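Membrane lipoprotein TpN32 (Treponema pallidum, PDB 1XS5) binds L-methionine as a lipoprotein of the periplasmic binding protein type and probably hands it on to a membrane transporter for uptake. Local coordinates at residues V7-L10 with H14-L17; E19-E24 with I30-V35; T38-L43 with V169-Y174; D51-F56 with R204-D209; N198-K203 with Q213-A218. All blocks are in the same frame, centred on the assembly; numbering follows the deposited sequence. Where two conformers were deposited one is given.

Contact 1: residues V7-L10 with H14-L17; sequences VGVL and HARL
Val9 meets the first turn of helix 14-26 with a single methyl, CG2, which lies 3.6 Å from CB of His14. The same methyl is equally near the main chain of the next residue, Val9 CG2 to Ala15 N being 3.6 Å. Beyond these two touches, the apolar patch is completed by Ala15 CB, 4.2 Å from Val9 CG2. No hydrogen bond passes between the two segments; the contact is van der Waals packing of one valine branch against the start of a helix. In Val9, CG2 is anti to the backbone N, and CG1 (chi1 74°) stands between N and the carbonyl carbon, turned to Ile34 of the neighbouring strand.

Of the His14 side chain, only CB takes part, and the ring heads elsewhere. With CG anti to the carbonyl carbon and beside the backbone N (chi1 -52°), the imidazole is carried into the methionine pocket, where it touches the ligand. Its NE2 is hydrogen-bonded to Asn198 OD1, while Phe56 and His81 meet the ring, the latter edge-to-face. Polar and aromatic partners thus probably restrict the ring's rotation, and Val9 backs the carbon from which it springs. Glu12 OE1 takes the backbone N-H of Arg16 in the opening turn of the helix.

The contact closes the first bend of a beta-alpha-beta unit formed by strand 3-9, helix 14-26 and strand 30-36. Strand 3-9 lies between strands 30-36 and 54-59 in the sheet, and on the helix Leu17 packs against helix 222-231.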
# COMPACT_ATOMS: atom_id res chain seq x y z
N VAL A 7 17.70 1.37 -1.98
CA VAL A 7 16.28 1.71 -1.86
C VAL A 7 15.61 0.42 -1.40
O VAL A 7 15.72 -0.60 -2.07
CB VAL A 7 15.68 2.19 -3.22
CG1 VAL A 7 16.08 1.22 -4.33
CG2 VAL A 7 14.11 2.28 -3.11
N GLY A 8 14.94 0.48 -0.25
CA GLY A 8 14.25 -0.70 0.28
C GLY A 8 12.92 -0.93 -0.42
O GLY A 8 12.16 0.03 -0.70
N VAL A 9 12.62 -2.19 -0.72
CA VAL A 9 11.34 -2.54 -1.38
C VAL A 9 10.80 -3.79 -0.67
O VAL A 9 11.57 -4.55 -0.09
CB VAL A 9 11.57 -2.82 -2.92
CG1 VAL A 9 12.25 -4.18 -3.12
CG2 VAL A 9 10.24 -2.73 -3.68
N LEU A 10 9.48 -4.00 -0.76
CA LEU A 10 8.80 -5.12 -0.16
C LEU A 10 8.37 -6.16 -1.18
O LEU A 10 8.48 -7.36 -0.94
CB LEU A 10 7.53 -4.60 0.55
CG LEU A 10 6.60 -5.53 1.32
CD1 LEU A 10 7.34 -6.12 2.52
CD2 LEU A 10 5.42 -4.71 1.83
N HIS A 14 6.14 -2.47 -6.81
CA HIS A 14 7.20 -1.49 -6.56
C HIS A 14 8.54 -1.98 -7.06
O HIS A 14 9.37 -1.18 -7.55
CB HIS A 14 7.29 -1.17 -5.05
CG HIS A 14 5.98 -0.78 -4.44
ND1 HIS A 14 4.87 -1.60 -4.49
CD2 HIS A 14 5.59 0.35 -3.82
CE1 HIS A 14 3.85 -0.97 -3.92
NE2 HIS A 14 4.26 0.21 -3.51
N ALA A 15 8.78 -3.28 -6.94
CA ALA A 15 10.09 -3.82 -7.36
C ALA A 15 10.33 -3.62 -8.85
O ALA A 15 11.40 -3.20 -9.25
CB ALA A 15 10.19 -5.31 -7.00
N ARG A 16 9.35 -3.96 -9.69
CA ARG A 16 9.53 -3.74 -11.11
C ARG A 16 9.74 -2.24 -11.43
O ARG A 16 10.56 -1.89 -12.27
CB ARG A 16 8.32 -4.30 -11.86
CG ARG A 16 8.53 -4.38 -13.34
CD ARG A 16 9.62 -5.39 -13.66
NE ARG A 16 9.92 -5.37 -15.09
CZ ARG A 16 10.93 -6.03 -15.65
NH1 ARG A 16 11.76 -6.76 -14.90
NH2 ARG A 16 11.12 -5.94 -16.97
N LEU A 17 9.00 -1.36 -10.75
CA LEU A 17 9.13 0.08 -10.97
C LEU A 17 10.54 0.57 -10.57
O LEU A 17 11.13 1.47 -11.19
CB LEU A 17 8.05 0.83 -10.14
CG LEU A 17 6.59 0.49 -10.46
CD1 LEU A 17 5.67 1.22 -9.49
CD2 LEU A 17 6.25 0.93 -11.92

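Contact 2: residues E19-E24 with I30-V35; sequences EIAKEE and IELRIV
Lys22 and Leu32, with CA atoms 5.2 Å apart, mark where helix 19-24 and strand 30-35 come together, their axes approaching to 7.6 Å and running nearly antiparallel at 160°.

Lys22 reaches across the strand, over Leu32. Its CB touches Leu32 CB at 4.0 Å, and the chain then stays extended until a bend at its last torsion (chi4 52°) brings the ammonium down on the strand. There Lys22 NZ donates to Leu32 O over 2.9 Å, the donor tilted 24° from the carbonyl plane. A water accepts from Lys22 NZ and donates to Glu31 OE2, linking the two charges without direct contact; the other carboxylate oxygen, Glu31 OE1, is hydrogen-bonded to Thr4 OG1. A second water bridges the backbones: it donates to Lys22 O and Ile30 O and accepts from Leu32 N.

Leu32 and Ala21 meet deeper in the interface. Leu32 puts CD2 against Ala21 CB at 4.1 Å, and also beside the main chain of Lys22. At the other end, Ile34 CD1 lies against the carboxylate end of the bent Glu19 side chain, with Glu19 CD 3.6 Å away.

Helix 14-26 thereby packs on the edge strand of the sheet in a beta-alpha-beta crossover. Leu32 also meets Val5 and Val7 of strand 3-9 and Val215 of helix 210-219, while Ile20 turns to helix 222-231.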
# COMPACT_ATOMS: atom_id res chain seq x y z
N GLU A 19 13.21 -1.26 -10.79
CA GLU A 19 14.12 -1.82 -11.80
C GLU A 19 14.13 -0.91 -13.03
O GLU A 19 15.14 -0.81 -13.73
CB GLU A 19 13.66 -3.21 -12.25
CG GLU A 19 13.78 -4.26 -11.17
CD GLU A 19 15.23 -4.76 -10.97
OE1 GLU A 19 16.18 -4.19 -11.59
OE2 GLU A 19 15.41 -5.73 -10.20
N ILE A 20 13.00 -0.28 -13.33
CA ILE A 20 12.95 0.63 -14.47
C ILE A 20 13.74 1.86 -14.08
O ILE A 20 14.51 2.41 -14.87
CB ILE A 20 11.49 1.02 -14.81
CG1 ILE A 20 10.76 -0.22 -15.35
CG2 ILE A 20 11.45 2.16 -15.82
CD1 ILE A 20 9.27 -0.02 -15.47
N ALA A 21 13.56 2.29 -12.83
CA ALA A 21 14.25 3.44 -12.30
C ALA A 21 15.76 3.23 -12.25
O ALA A 21 16.55 4.18 -12.43
CB ALA A 21 13.75 3.77 -10.91
N LYS A 22 16.15 1.99 -11.93
CA LYS A 22 17.58 1.62 -11.80
C LYS A 22 18.25 1.82 -13.18
O LYS A 22 19.33 2.43 -13.28
CB LYS A 22 17.69 0.16 -11.34
CG LYS A 22 19.10 -0.48 -11.32
CD LYS A 22 18.97 -1.93 -10.78
CE LYS A 22 20.27 -2.71 -10.84
NZ LYS A 22 21.37 -1.96 -10.19
N GLU A 23 17.61 1.33 -14.22
CA GLU A 23 18.17 1.54 -15.56
C GLU A 23 18.30 3.01 -15.89
O GLU A 23 19.33 3.45 -16.40
CB GLU A 23 17.30 0.90 -16.62
CG GLU A 23 17.15 -0.59 -16.46
CD GLU A 23 16.61 -1.21 -17.73
OE1 GLU A 23 15.97 -0.45 -18.48
OE2 GLU A 23 16.83 -2.43 -17.98
N GLU A 24 17.28 3.79 -15.58
CA GLU A 24 17.30 5.19 -15.90
C GLU A 24 18.34 6.03 -15.18
O GLU A 24 18.96 6.90 -15.81
CB GLU A 24 15.92 5.81 -15.65
CG GLU A 24 14.87 5.39 -16.63
CD GLU A 24 15.19 5.79 -18.08
OE1 GLU A 24 15.68 6.94 -18.33
OE2 GLU A 24 14.92 4.95 -18.96
N ILE A 30 24.41 6.60 -11.45
CA ILE A 30 23.95 6.32 -10.09
C ILE A 30 23.58 4.86 -10.15
O ILE A 30 22.86 4.40 -11.06
CB ILE A 30 22.68 7.15 -9.71
CG1 ILE A 30 23.05 8.63 -9.56
CG2 ILE A 30 22.12 6.66 -8.35
CD1 ILE A 30 21.84 9.56 -9.60
N GLU A 31 24.13 4.09 -9.21
CA GLU A 31 23.82 2.69 -9.18
C GLU A 31 22.81 2.49 -8.07
O GLU A 31 23.13 2.62 -6.90
CB GLU A 31 25.05 1.84 -8.90
CG GLU A 31 24.67 0.38 -8.90
CD GLU A 31 25.84 -0.50 -8.57
OE1 GLU A 31 26.51 -0.21 -7.55
OE2 GLU A 31 26.07 -1.48 -9.31
N LEU A 32 21.59 2.17 -8.47
CA LEU A 32 20.50 1.99 -7.54
C LEU A 32 20.54 0.53 -7.11
O LEU A 32 20.44 -0.37 -7.95
CB LEU A 32 19.17 2.32 -8.26
CG LEU A 32 17.90 2.40 -7.39
CD1 LEU A 32 18.12 3.35 -6.24
CD2 LEU A 32 16.70 2.85 -8.25
N ARG A 33 20.75 0.31 -5.81
CA ARG A 33 20.77 -1.05 -5.26
C ARG A 33 19.37 -1.28 -4.67
O ARG A 33 18.95 -0.55 -3.76
CB ARG A 33 21.85 -1.12 -4.17
CG ARG A 33 21.97 -2.47 -3.49
CD ARG A 33 23.25 -2.44 -2.62
NE ARG A 33 23.13 -1.51 -1.50
CZ ARG A 33 22.55 -1.80 -0.35
NH1 ARG A 33 22.02 -3.00 -0.15
NH2 ARG A 33 22.49 -0.88 0.61
N ILE A 34 18.65 -2.28 -5.17
CA ILE A 34 17.30 -2.58 -4.70
C ILE A 34 17.43 -3.62 -3.61
O ILE A 34 17.91 -4.74 -3.83
CB ILE A 34 16.40 -3.10 -5.86
CG1 ILE A 34 16.33 -2.00 -6.97
CG2 ILE A 34 14.99 -3.38 -5.36
CD1 ILE A 34 15.49 -2.43 -8.21
N VAL A 35 17.06 -3.22 -2.40
CA VAL A 35 17.22 -4.05 -1.22
C VAL A 35 15.86 -4.62 -0.81
O VAL A 35 14.93 -3.86 -0.52
CB VAL A 35 17.80 -3.16 -0.09
CG1 VAL A 35 18.11 -4.02 1.16
CG2 VAL A 35 19.04 -2.39 -0.62
O HOH W 1 21.28 2.18 -11.51
O HOH W 2 23.95 -3.17 -9.99

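Contact 3: residues T38-L43 with V169-Y174; sequences TNYVAL and VINGNY. With MET (methionine), chain B.
Tyr40 extends from the start of helix 40-49 to Tyr174, crossing a binding cleft on the way. At CB the chain turns with CG anti to the carbonyl carbon (chi1 -59°), directing the ring at the cleft. One face of that ring carries the ligand's terminal methyl: methionine CE sits 3.6 Å above the plane, off-centre, with Tyr40 CE1 and CZ its closest ring atoms. His62 meets the ring edge-to-face. At the tip, Tyr40 OH comes to the edge of the Tyr174 ring, 3.8 Å from CE2. Two waters also hydrogen-bond this hydroxyl. One, 2.6 Å from Tyr40 OH, donates to Asn173 OD1; the other is held weakly by Asn171 ND2.

Such a meeting of two lobes round an amino acid is the hallmark of periplasmic binding proteins: segment 38-43 belongs to the lobe of the six-stranded sheet, segment 169-174 to that of the five-stranded one. From the latter, Asn171 ND2 donates to methionine O over 2.9 Å, almost straight at 171°. Asn39 caps helix 40-49, its OD1 accepting from Ala42 N. Asn173 ND2, hydrogen-bonded to Ser11 OG, lies 3.3 Å above the centre of the Tyr174 ring.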
# COMPACT_ATOMS: atom_id res chain seq x y z
N THR A 38 11.14 -7.94 4.23
CA THR A 38 9.94 -8.75 4.40
C THR A 38 8.87 -8.10 5.27
O THR A 38 7.79 -8.64 5.42
CB THR A 38 10.28 -10.13 5.04
OG1 THR A 38 10.72 -9.94 6.39
CG2 THR A 38 11.38 -10.80 4.29
N ASN A 39 9.16 -6.97 5.89
CA ASN A 39 8.10 -6.39 6.69
C ASN A 39 8.15 -4.91 6.76
O ASN A 39 9.20 -4.31 6.53
CB ASN A 39 7.99 -7.01 8.08
CG ASN A 39 9.16 -6.69 8.96
OD1 ASN A 39 9.17 -5.67 9.68
ND2 ASN A 39 10.16 -7.57 8.94
N TYR A 40 6.99 -4.33 7.04
CA TYR A 40 6.85 -2.87 7.07
C TYR A 40 7.79 -2.12 8.04
O TYR A 40 8.42 -1.10 7.67
CB TYR A 40 5.40 -2.48 7.40
CG TYR A 40 4.29 -2.98 6.47
CD1 TYR A 40 4.53 -3.27 5.12
CD2 TYR A 40 2.97 -3.06 6.93
CE1 TYR A 40 3.45 -3.61 4.24
CE2 TYR A 40 1.88 -3.41 6.07
CZ TYR A 40 2.13 -3.67 4.73
OH TYR A 40 1.05 -3.90 3.90
N VAL A 41 7.88 -2.60 9.26
CA VAL A 41 8.69 -1.92 10.25
C VAL A 41 10.17 -1.94 9.91
O VAL A 41 10.87 -0.93 10.02
CB VAL A 41 8.41 -2.52 11.65
CG1 VAL A 41 9.38 -1.92 12.69
CG2 VAL A 41 6.93 -2.23 12.03
N ALA A 42 10.65 -3.10 9.47
CA ALA A 42 12.06 -3.21 9.12
C ALA A 42 12.50 -2.24 8.02
O ALA A 42 13.64 -1.72 7.98
CB ALA A 42 12.35 -4.65 8.72
N LEU A 43 11.60 -2.01 7.07
CA LEU A 43 11.91 -1.10 5.98
C LEU A 43 12.09 0.34 6.48
O LEU A 43 12.95 1.07 6.00
CB LEU A 43 10.77 -1.12 4.93
CG LEU A 43 10.83 -2.25 3.89
CD1 LEU A 43 9.44 -2.67 3.39
CD2 LEU A 43 11.69 -1.73 2.73
N VAL A 169 -10.44 -7.75 2.58
CA VAL A 169 -10.06 -6.43 2.01
C VAL A 169 -8.54 -6.55 1.89
O VAL A 169 -7.84 -6.56 2.90
CB VAL A 169 -10.46 -5.31 2.97
CG1 VAL A 169 -10.00 -3.97 2.44
CG2 VAL A 169 -12.03 -5.32 3.12
N ILE A 170 -8.04 -6.63 0.64
CA ILE A 170 -6.62 -6.90 0.40
C ILE A 170 -5.88 -5.78 -0.29
O ILE A 170 -6.36 -5.27 -1.31
CB ILE A 170 -6.46 -8.23 -0.42
CG1 ILE A 170 -7.20 -9.37 0.31
CG2 ILE A 170 -4.95 -8.68 -0.47
CD1 ILE A 170 -7.28 -10.69 -0.46
N ASN A 171 -4.74 -5.35 0.28
CA ASN A 171 -3.94 -4.30 -0.38
C ASN A 171 -3.65 -4.71 -1.83
O ASN A 171 -3.34 -5.89 -2.10
CB ASN A 171 -2.57 -4.10 0.26
CG ASN A 171 -2.65 -3.79 1.74
OD1 ASN A 171 -2.91 -4.68 2.54
ND2 ASN A 171 -2.47 -2.53 2.10
N GLY A 172 -3.60 -3.72 -2.71
CA GLY A 172 -3.36 -4.02 -4.12
C GLY A 172 -2.09 -4.82 -4.38
O GLY A 172 -2.13 -5.77 -5.15
N ASN A 173 -0.97 -4.48 -3.73
CA ASN A 173 0.24 -5.23 -4.03
C ASN A 173 0.06 -6.72 -3.74
O ASN A 173 0.40 -7.61 -4.58
CB ASN A 173 1.46 -4.66 -3.25
CG ASN A 173 1.37 -4.87 -1.75
OD1 ASN A 173 0.48 -4.35 -1.08
ND2 ASN A 173 2.32 -5.64 -1.22
N TYR A 174 -0.52 -7.04 -2.59
CA TYR A 174 -0.69 -8.45 -2.25
C TYR A 174 -1.76 -9.14 -3.06
O TYR A 174 -1.66 -10.36 -3.34
CB TYR A 174 -1.00 -8.61 -0.75
CG TYR A 174 0.21 -8.30 0.08
CD1 TYR A 174 1.41 -8.95 -0.16
CD2 TYR A 174 0.15 -7.37 1.13
CE1 TYR A 174 2.53 -8.71 0.62
CE2 TYR A 174 1.29 -7.11 1.92
CZ TYR A 174 2.46 -7.79 1.66
OH TYR A 174 3.61 -7.58 2.41
N MET B . 1.09 -0.87 -1.47
CA MET B . 0.25 -0.71 -0.22
C MET B . -1.12 -0.05 -0.48
O MET B . -2.15 -0.56 0.02
CB MET B . 1.01 0.13 0.82
CG MET B . 0.35 0.08 2.18
SD MET B . 1.15 1.08 3.45
CE MET B . 2.54 -0.06 3.87
OXT MET B . -1.14 0.98 -1.19
O HOH W 3 -1.49 -3.25 5.02
O HOH W 4 1.64 -3.53 1.36

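Contact 4: residues D51-F56 with R204-D209; sequences DILMNF and RGNEAD
Leu53, just ahead of strand 54-59, rests against Asn206 and Asp209, the first and last residues of a type I beta turn that leads from strand 198-203 into helix 210-219.

The direct contacts are van der Waals, and each leucine methyl takes one partner. Leu53 CD1 lies 3.8 Å from the amide nitrogen ND2 of Asn206. Its twin, Leu53 CD2, is 3.9 Å from Asp209 OD2 and a little farther from the carboxyl carbon. In Leu53 a chi1 of -171° sends CG toward the turn, and a chi2 of 51° parts the methyls between Asn206 and Asp209. Leu53 also touches Val5 of strand 3-9, so the leucine fills in between sheet and turn at the surface.

Other hydrogen bonds and charges shape the turn itself. Asp209 N donates to Asn206 O over 3.0 Å, the closing bond of the turn. Asp209 is then the N-cap of helix 210-219: its OD1 accepts from Val212 N and forms a salt bridge with Arg211 NE. With its carboxylate engaged in this way, the position of the group beside Leu53 is probably set largely by the helix start. Within the turn, Glu207 O accepts from Gln213 NE2 of helix 210-219.

Polar linkage across the contact runs through water. The amide that borders the leucine methyl also gives a hydrogen to the water that bonds Leu53 O; this single molecule lies 2.8 Å from Asn206 ND2, from which it accepts, and 2.7 Å from Leu53 O, to which it donates.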
# COMPACT_ATOMS: atom_id res chain seq x y z
N ASP A 51 20.84 2.59 6.86
CA ASP A 51 21.33 1.42 6.12
C ASP A 51 20.96 1.53 4.65
O ASP A 51 21.64 0.96 3.80
CB ASP A 51 20.75 0.13 6.70
CG ASP A 51 21.34 -0.21 8.04
OD1 ASP A 51 22.34 0.46 8.44
OD2 ASP A 51 20.84 -1.16 8.68
N ILE A 52 19.84 2.19 4.37
CA ILE A 52 19.40 2.47 3.00
C ILE A 52 19.02 3.98 2.95
O ILE A 52 18.66 4.57 3.97
CB ILE A 52 18.20 1.63 2.60
CG1 ILE A 52 17.15 1.64 3.70
CG2 ILE A 52 18.64 0.16 2.30
CD1 ILE A 52 15.87 0.94 3.29
N LEU A 53 19.10 4.58 1.78
CA LEU A 53 18.82 6.01 1.61
C LEU A 53 17.32 6.29 1.47
O LEU A 53 16.82 7.36 1.86
CB LEU A 53 19.54 6.50 0.35
CG LEU A 53 19.54 8.01 0.13
CD1 LEU A 53 20.02 8.74 1.41
CD2 LEU A 53 20.45 8.33 -1.04
N MET A 54 16.60 5.33 0.92
CA MET A 54 15.17 5.53 0.74
C MET A 54 14.42 4.23 0.71
O MET A 54 15.02 3.17 0.70
CB MET A 54 14.93 6.31 -0.57
CG MET A 54 15.34 5.62 -1.82
SD MET A 54 15.82 6.77 -3.25
CE MET A 54 17.59 6.59 -3.36
N ASN A 55 13.09 4.31 0.74
CA ASN A 55 12.32 3.09 0.59
C ASN A 55 11.11 3.40 -0.22
O ASN A 55 10.73 4.58 -0.39
CB ASN A 55 11.97 2.35 1.91
CG ASN A 55 11.04 3.10 2.84
OD1 ASN A 55 10.04 3.75 2.43
ND2 ASN A 55 11.33 2.96 4.15
N PHE A 56 10.54 2.35 -0.79
CA PHE A 56 9.37 2.55 -1.65
C PHE A 56 8.38 1.41 -1.44
O PHE A 56 8.46 0.35 -2.08
CB PHE A 56 9.85 2.65 -3.11
CG PHE A 56 8.71 2.86 -4.13
CD1 PHE A 56 7.68 3.75 -3.87
CD2 PHE A 56 8.71 2.20 -5.32
CE1 PHE A 56 6.68 3.96 -4.83
CE2 PHE A 56 7.73 2.42 -6.26
CZ PHE A 56 6.72 3.29 -6.00
N ARG A 204 14.22 12.82 7.09
CA ARG A 204 14.14 14.28 6.95
C ARG A 204 15.60 14.76 6.91
O ARG A 204 16.42 14.34 7.73
CB ARG A 204 13.44 14.93 8.15
CG ARG A 204 13.23 16.42 8.02
CD ARG A 204 12.55 16.98 9.26
NE ARG A 204 11.15 16.59 9.38
CZ ARG A 204 10.17 16.99 8.56
NH1 ARG A 204 10.44 17.79 7.54
NH2 ARG A 204 8.91 16.61 8.78
N GLY A 205 15.90 15.60 5.93
CA GLY A 205 17.24 16.10 5.80
C GLY A 205 17.85 15.59 4.52
O GLY A 205 18.86 16.14 4.06
N ASN A 206 17.25 14.55 3.92
CA ASN A 206 17.77 13.98 2.66
C ASN A 206 16.86 14.21 1.45
O ASN A 206 17.13 13.70 0.36
CB ASN A 206 18.00 12.46 2.80
CG ASN A 206 19.18 12.12 3.69
OD1 ASN A 206 20.14 12.88 3.77
ND2 ASN A 206 19.14 10.95 4.34
N GLU A 207 15.78 14.97 1.63
CA GLU A 207 14.83 15.23 0.52
C GLU A 207 15.45 15.80 -0.75
O GLU A 207 15.02 15.47 -1.86
CB GLU A 207 13.72 16.20 0.97
CG GLU A 207 13.12 15.87 2.30
CD GLU A 207 13.83 16.55 3.48
OE1 GLU A 207 15.05 16.38 3.66
OE2 GLU A 207 13.13 17.24 4.25
N ALA A 208 16.44 16.67 -0.57
CA ALA A 208 17.13 17.32 -1.68
C ALA A 208 18.31 16.52 -2.25
O ALA A 208 18.88 16.89 -3.30
CB ALA A 208 17.59 18.71 -1.26
N ASP A 209 18.68 15.43 -1.57
CA ASP A 209 19.78 14.60 -2.05
C ASP A 209 19.53 14.45 -3.54
O ASP A 209 18.43 14.13 -3.97
CB ASP A 209 19.75 13.22 -1.38
CG ASP A 209 20.87 12.31 -1.86
OD1 ASP A 209 20.88 11.92 -3.05
OD2 ASP A 209 21.75 11.98 -1.04
O HOH W 5 17.27 8.83 4.10

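Contact 5: residues N198-K203 with Q213-A218; sequences NVLVVK and QAVLRA. With MET (methionine), chain B.
Leu200 bears the packing between strand 198-203 and helix 210-219, fitting its CD2 methyl against Val215 and Leu216. Leu200 CD2 lies 4.0 Å from Val215 CG1 and 3.9 Å from Leu216 CB. It is slightly closer still to the backbone N of Leu216, at 3.8 Å, so the methyl presses on the helix main chain as well as on its side chains. An extended start to the leucine (CG anti to N, chi1 179°) carries the branch straight out from the sheet. Met54 and Phe56 of strand 54-59 flank it.

Away from this buried core the interface thins out. Leu216 is partly exposed, and the next residue, Arg217, points to solvent, its guanidinium laid face-on, off-centre, over Gln213 O 3.5 Å above the plane. Val199 and Val201 serve the reverse face of the sheet, packing on helix 60-70, so the strand has helices on both sides.

At its start the strand enters the ligand site. One amide grips both ends of the methionine backbone: Asn198 OD1 accepts from methionine N over 2.9 Å, and ND2 donates to OXT at 168°. OD1 has a second donor in His14. A helix-backed strand delivering such a residue to the interlobe cleft fits the alpha/beta lobe of a periplasmic binding protein.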
# COMPACT_ATOMS: atom_id res chain seq x y z
N ASN A 198 1.17 5.80 -2.92
CA ASN A 198 2.43 5.25 -2.42
C ASN A 198 3.52 6.25 -2.76
O ASN A 198 3.56 6.80 -3.87
CB ASN A 198 2.70 3.90 -3.07
CG ASN A 198 1.86 2.78 -2.43
OD1 ASN A 198 2.33 1.65 -2.30
ND2 ASN A 198 0.61 3.09 -2.03
N VAL A 199 4.42 6.45 -1.81
CA VAL A 199 5.44 7.48 -1.93
C VAL A 199 6.87 6.98 -1.75
O VAL A 199 7.11 5.92 -1.14
CB VAL A 199 5.24 8.56 -0.83
CG1 VAL A 199 4.03 9.45 -1.15
CG2 VAL A 199 5.00 7.87 0.51
N LEU A 200 7.81 7.78 -2.25
CA LEU A 200 9.23 7.47 -2.13
C LEU A 200 9.56 8.17 -0.80
O LEU A 200 9.30 9.35 -0.64
CB LEU A 200 9.99 8.10 -3.29
CG LEU A 200 11.50 7.85 -3.21
CD1 LEU A 200 11.73 6.30 -3.20
CD2 LEU A 200 12.22 8.55 -4.40
N VAL A 201 10.18 7.46 0.14
CA VAL A 201 10.44 8.01 1.48
C VAL A 201 11.89 8.07 1.88
O VAL A 201 12.67 7.15 1.56
CB VAL A 201 9.63 7.17 2.54
CG1 VAL A 201 10.08 7.46 3.98
CG2 VAL A 201 8.12 7.48 2.35
N VAL A 202 12.28 9.17 2.54
CA VAL A 202 13.65 9.30 3.05
C VAL A 202 13.65 9.91 4.44
O VAL A 202 12.59 10.30 4.97
CB VAL A 202 14.55 10.19 2.12
CG1 VAL A 202 14.61 9.58 0.71
CG2 VAL A 202 13.99 11.64 2.08
N LYS A 203 14.82 9.97 5.07
CA LYS A 203 14.90 10.57 6.38
C LYS A 203 14.85 12.09 6.18
O LYS A 203 15.35 12.59 5.19
CB LYS A 203 16.20 10.18 7.05
CG LYS A 203 16.37 10.82 8.38
CD LYS A 203 17.85 10.82 8.69
CE LYS A 203 18.21 9.49 9.29
NZ LYS A 203 17.62 9.55 10.65
N GLN A 213 16.39 12.72 -5.60
CA GLN A 213 15.59 13.43 -6.60
C GLN A 213 15.61 12.73 -7.96
O GLN A 213 14.61 12.75 -8.65
CB GLN A 213 16.04 14.91 -6.75
CG GLN A 213 15.63 15.74 -5.56
CD GLN A 213 14.13 15.78 -5.39
OE1 GLN A 213 13.40 15.97 -6.38
NE2 GLN A 213 13.64 15.61 -4.14
N ALA A 214 16.72 12.10 -8.35
CA ALA A 214 16.76 11.41 -9.65
C ALA A 214 15.91 10.15 -9.68
O ALA A 214 15.33 9.74 -10.72
CB ALA A 214 18.23 11.05 -10.04
N VAL A 215 15.87 9.48 -8.54
CA VAL A 215 15.08 8.27 -8.47
C VAL A 215 13.62 8.70 -8.56
O VAL A 215 12.86 8.10 -9.30
CB VAL A 215 15.38 7.51 -7.18
CG1 VAL A 215 14.35 6.37 -6.95
CG2 VAL A 215 16.80 6.93 -7.30
N LEU A 216 13.29 9.77 -7.85
CA LEU A 216 11.91 10.28 -7.85
C LEU A 216 11.47 10.65 -9.26
O LEU A 216 10.37 10.31 -9.69
CB LEU A 216 11.79 11.51 -6.96
CG LEU A 216 10.45 12.26 -7.01
CD1 LEU A 216 9.33 11.40 -6.41
CD2 LEU A 216 10.60 13.61 -6.24
N ARG A 217 12.34 11.36 -9.99
CA ARG A 217 12.00 11.80 -11.34
C ARG A 217 11.77 10.62 -12.22
O ARG A 217 10.89 10.62 -13.07
CB ARG A 217 13.11 12.69 -11.94
CG ARG A 217 13.20 14.10 -11.34
CD ARG A 217 14.07 15.02 -12.23
NE ARG A 217 15.43 14.48 -12.39
CZ ARG A 217 16.41 14.66 -11.51
NH1 ARG A 217 16.19 15.37 -10.40
NH2 ARG A 217 17.61 14.12 -11.71
N ALA A 218 12.56 9.58 -12.01
CA ALA A 218 12.43 8.37 -12.81
C ALA A 218 11.16 7.60 -12.46
O ALA A 218 10.50 6.98 -13.34
CB ALA A 218 13.68 7.47 -12.57
N MET B . 1.09 -0.87 -1.47
CA MET B . 0.25 -0.71 -0.22
C MET B . -1.12 -0.05 -0.48
O MET B . -2.15 -0.56 0.02
CB MET B . 1.01 0.13 0.82
CG MET B . 0.35 0.08 2.18
SD MET B . 1.15 1.08 3.45
CE MET B . 2.54 -0.06 3.87
OXT MET B . -1.14 0.98 -1.19

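Four of the contacts build one lobe and contact 3 spans the cleft. Contacts 1 and 2 are successive corners of the same beta-alpha-beta unit, their centres 9 Å apart, with Val9 N hydrogen-bonded to Val35 O at 2.9 Å. Strand 54-59 of contact 4 pairs with strand 3-9 of contact 1 and with strand 198-203 of contact 5. Contact 2 meets contact 5 where Leu32 CD1 packs on Val215 CG2 at 4.0 Å. Three contacts converge on methionine: His14 of contact 1 hydrogen-bonds Asn198 of contact 5 (NE2 to OD1, 2.7 Å), while contact 3 supplies residues from both lobes. Leu10 CD2 packs 3.3 Å from Tyr40 CE1, joining contacts 1 and 3.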